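Flagellar assembly factor FliW (Geobacillus thermodenitrificans, PDB 5JAK) probably acts as a CsrA antagonist, binding CsrA to relieve its repression of flagellin translation, and binds flagellin during assembly of the flagellum. Local coordinates at residues G57-E62 / V94-A99. The protein carries 1 engineered substitution. Numbering follows the deposited sequence.
Sequences GFVLIE and VILTVA
Strand 57-61 and the 94-97 end of strand 90-97 pair antiparallel around Ile61 and Val94, which exchange two backbone hydrogen bonds, and then splay apart, the N-to-C directions of the two segments lying 116° from each other. The bond from Val94 N to Ile61 O spans 3.0 Å, and the return bond runs from Ile61 N to Val94 O. Past the non-hydrogen-bonded pair Leu60 and Ile95, Leu96 N reaches Val59 O at 2.8 Å in a nearly straight line. Beyond it the ladder opens: a water takes the N-H of Val59 and donates to Leu96 O, bridging polar groups that the diverging strands no longer join directly.

Ile61 carries the buried apolar face, set between Val94 and Leu96. Its CG1, placed by chi1 (56°) in the space flanked by the main-chain N and C, comes within 3.6 Å of Val94 CG2. The side chain meets Leu96 at about a right angle and touches both of its methyls, CG2 against Leu96 CD1 at 3.5 Å and CD1 against Leu96 CD2 at 3.6 Å. With an alanine in place of Ile61, both Leu96 methyls would probably lose these partners and a gap open beside Val94 CG2. On the other face, Leu60 CD2 lies 3.7 Å from Ile95 CG1. The Phe58 ring adds a looser contact on this side, CD1 to Ile95 CD1 at 4.4 Å.

Both strands are interior members of the curled antiparallel sheet of the FliW fold, and this ladder joins its 46-50 side to its 106-116 side. Strand 57-61 hydrogen-bonds along its far edge to strand 46-50, through Phe58 with Leu48 and Leu60 with Ile46, while strand 90-97 pairs with strand 106-116, through Ile95 with Asn108 and Thr97 with Thr106. Phe45 touches both Ile61 and Leu96, and Leu109 packs on Val94.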
loop_
_atom_site.group_PDB
_atom_site.type_symbol
_atom_site.label_atom_id
_atom_site.label_comp_id
_atom_site.label_asym_id
_atom_site.label_seq_id
_atom_site.Cartn_x
_atom_site.Cartn_y
_atom_site.Cartn_z
ATOM N N GLY A 57 -8.863 0.075 -6.654
ATOM C CA GLY A 57 -7.480 0.413 -6.805
ATOM C C GLY A 57 -7.129 1.508 -5.835
ATOM O O GLY A 57 -7.677 2.562 -5.937
ATOM N N PHE A 58 -6.213 1.275 -4.923
ATOM C CA PHE A 58 -5.830 2.304 -3.978
ATOM C C PHE A 58 -4.650 3.088 -4.497
ATOM O O PHE A 58 -3.783 2.519 -5.081
ATOM C CB PHE A 58 -5.441 1.707 -2.634
ATOM C CG PHE A 58 -6.509 0.910 -1.983
ATOM C CD1 PHE A 58 -7.372 1.486 -1.099
ATOM C CD2 PHE A 58 -6.643 -0.414 -2.248
ATOM C CE1 PHE A 58 -8.356 0.748 -0.507
ATOM C CE2 PHE A 58 -7.609 -1.165 -1.643
ATOM C CZ PHE A 58 -8.469 -0.582 -0.773
ATOM N N VAL A 59 -4.616 4.389 -4.272
ATOM C CA VAL A 59 -3.503 5.193 -4.714
ATOM C C VAL A 59 -2.436 5.217 -3.640
ATOM O O VAL A 59 -2.685 5.667 -2.566
ATOM C CB VAL A 59 -3.931 6.626 -5.019
ATOM C CG1 VAL A 59 -2.770 7.440 -5.503
ATOM C CG2 VAL A 59 -5.045 6.648 -6.017
ATOM N N LEU A 60 -1.253 4.723 -3.949
ATOM C CA LEU A 60 -0.136 4.629 -3.004
ATOM C C LEU A 60 1.001 5.572 -3.382
ATOM O O LEU A 60 1.241 5.847 -4.564
ATOM C CB LEU A 60 0.479 3.207 -2.964
ATOM C CG LEU A 60 -0.401 1.998 -2.722
ATOM C CD1 LEU A 60 0.459 0.713 -2.592
ATOM C CD2 LEU A 60 -1.249 2.254 -1.500
ATOM N N ILE A 61 1.741 6.037 -2.365
ATOM C CA ILE A 61 3.046 6.649 -2.574
ATOM C C ILE A 61 4.060 6.018 -1.629
ATOM O O ILE A 61 3.712 5.479 -0.578
ATOM C CB ILE A 61 3.030 8.178 -2.378
ATOM C CG1 ILE A 61 2.504 8.535 -0.982
ATOM C CG2 ILE A 61 2.220 8.833 -3.482
ATOM C CD1 ILE A 61 2.736 9.957 -0.621
ATOM N N GLU A 62 5.330 6.101 -2.004
ATOM C CA GLU A 62 6.383 5.842 -1.025
ATOM C C GLU A 62 6.431 7.039 -0.092
ATOM O O GLU A 62 6.550 8.170 -0.569
ATOM C CB GLU A 62 7.742 5.633 -1.693
ATOM C CG GLU A 62 7.755 4.410 -2.584
ATOM C CD GLU A 62 9.149 3.999 -3.007
ATOM O OE1 GLU A 62 10.040 3.901 -2.133
ATOM O OE2 GLU A 62 9.347 3.767 -4.217
ATOM N N VAL A 94 2.235 4.255 1.698
ATOM C CA VAL A 94 1.067 4.805 2.376
ATOM C C VAL A 94 -0.039 5.104 1.377
ATOM O O VAL A 94 0.216 5.523 0.238
ATOM C CB VAL A 94 1.396 6.079 3.200
ATOM C CG1 VAL A 94 2.307 5.718 4.390
ATOM C CG2 VAL A 94 2.072 7.142 2.324
ATOM N N ILE A 95 -1.279 4.922 1.828
ATOM C CA ILE A 95 -2.454 5.172 0.983
ATOM C C ILE A 95 -2.768 6.653 0.973
ATOM O O ILE A 95 -2.815 7.297 2.035
ATOM C CB ILE A 95 -3.674 4.376 1.489
ATOM C CG1 ILE A 95 -3.396 2.871 1.495
ATOM C CG2 ILE A 95 -4.934 4.715 0.646
ATOM C CD1 ILE A 95 -4.551 2.029 2.177
ATOM N N LEU A 96 -2.995 7.208 -0.224
ATOM C CA LEU A 96 -3.423 8.589 -0.375
ATOM C C LEU A 96 -4.932 8.667 -0.570
ATOM O O LEU A 96 -5.507 7.898 -1.346
ATOM C CB LEU A 96 -2.727 9.235 -1.582
ATOM C CG LEU A 96 -1.233 9.490 -1.529
ATOM C CD1 LEU A 96 -0.878 10.344 -2.757
ATOM C CD2 LEU A 96 -0.852 10.197 -0.229
ATOM N N THR A 97 -5.568 9.614 0.123
ATOM C CA THR A 97 -6.944 10.045 -0.163
ATOM C C THR A 97 -6.853 11.338 -0.969
ATOM O O THR A 97 -6.514 12.390 -0.426
ATOM C CB THR A 97 -7.734 10.269 1.123
ATOM O OG1 THR A 97 -7.873 9.027 1.822
ATOM C CG2 THR A 97 -9.122 10.850 0.814
ATOM N N VAL A 98 -7.172 11.262 -2.261
ATOM C CA VAL A 98 -7.033 12.396 -3.175
ATOM C C VAL A 98 -8.347 13.174 -3.205
ATOM O O VAL A 98 -9.396 12.624 -3.548
ATOM C CB VAL A 98 -6.632 11.920 -4.580
ATOM C CG1 VAL A 98 -6.427 13.111 -5.509
ATOM C CG2 VAL A 98 -5.375 11.033 -4.508
ATOM N N ALA A 99 -8.295 14.455 -2.855
ATOM C CA ALA A 99 -9.519 15.186 -2.517
ATOM C C ALA A 99 -10.155 15.920 -3.693
ATOM O O ALA A 99 -9.838 15.662 -4.849
ATOM C CB ALA A 99 -9.235 16.171 -1.393
HETATM O O HOH W 1 -6.439 5.740 -2.585
#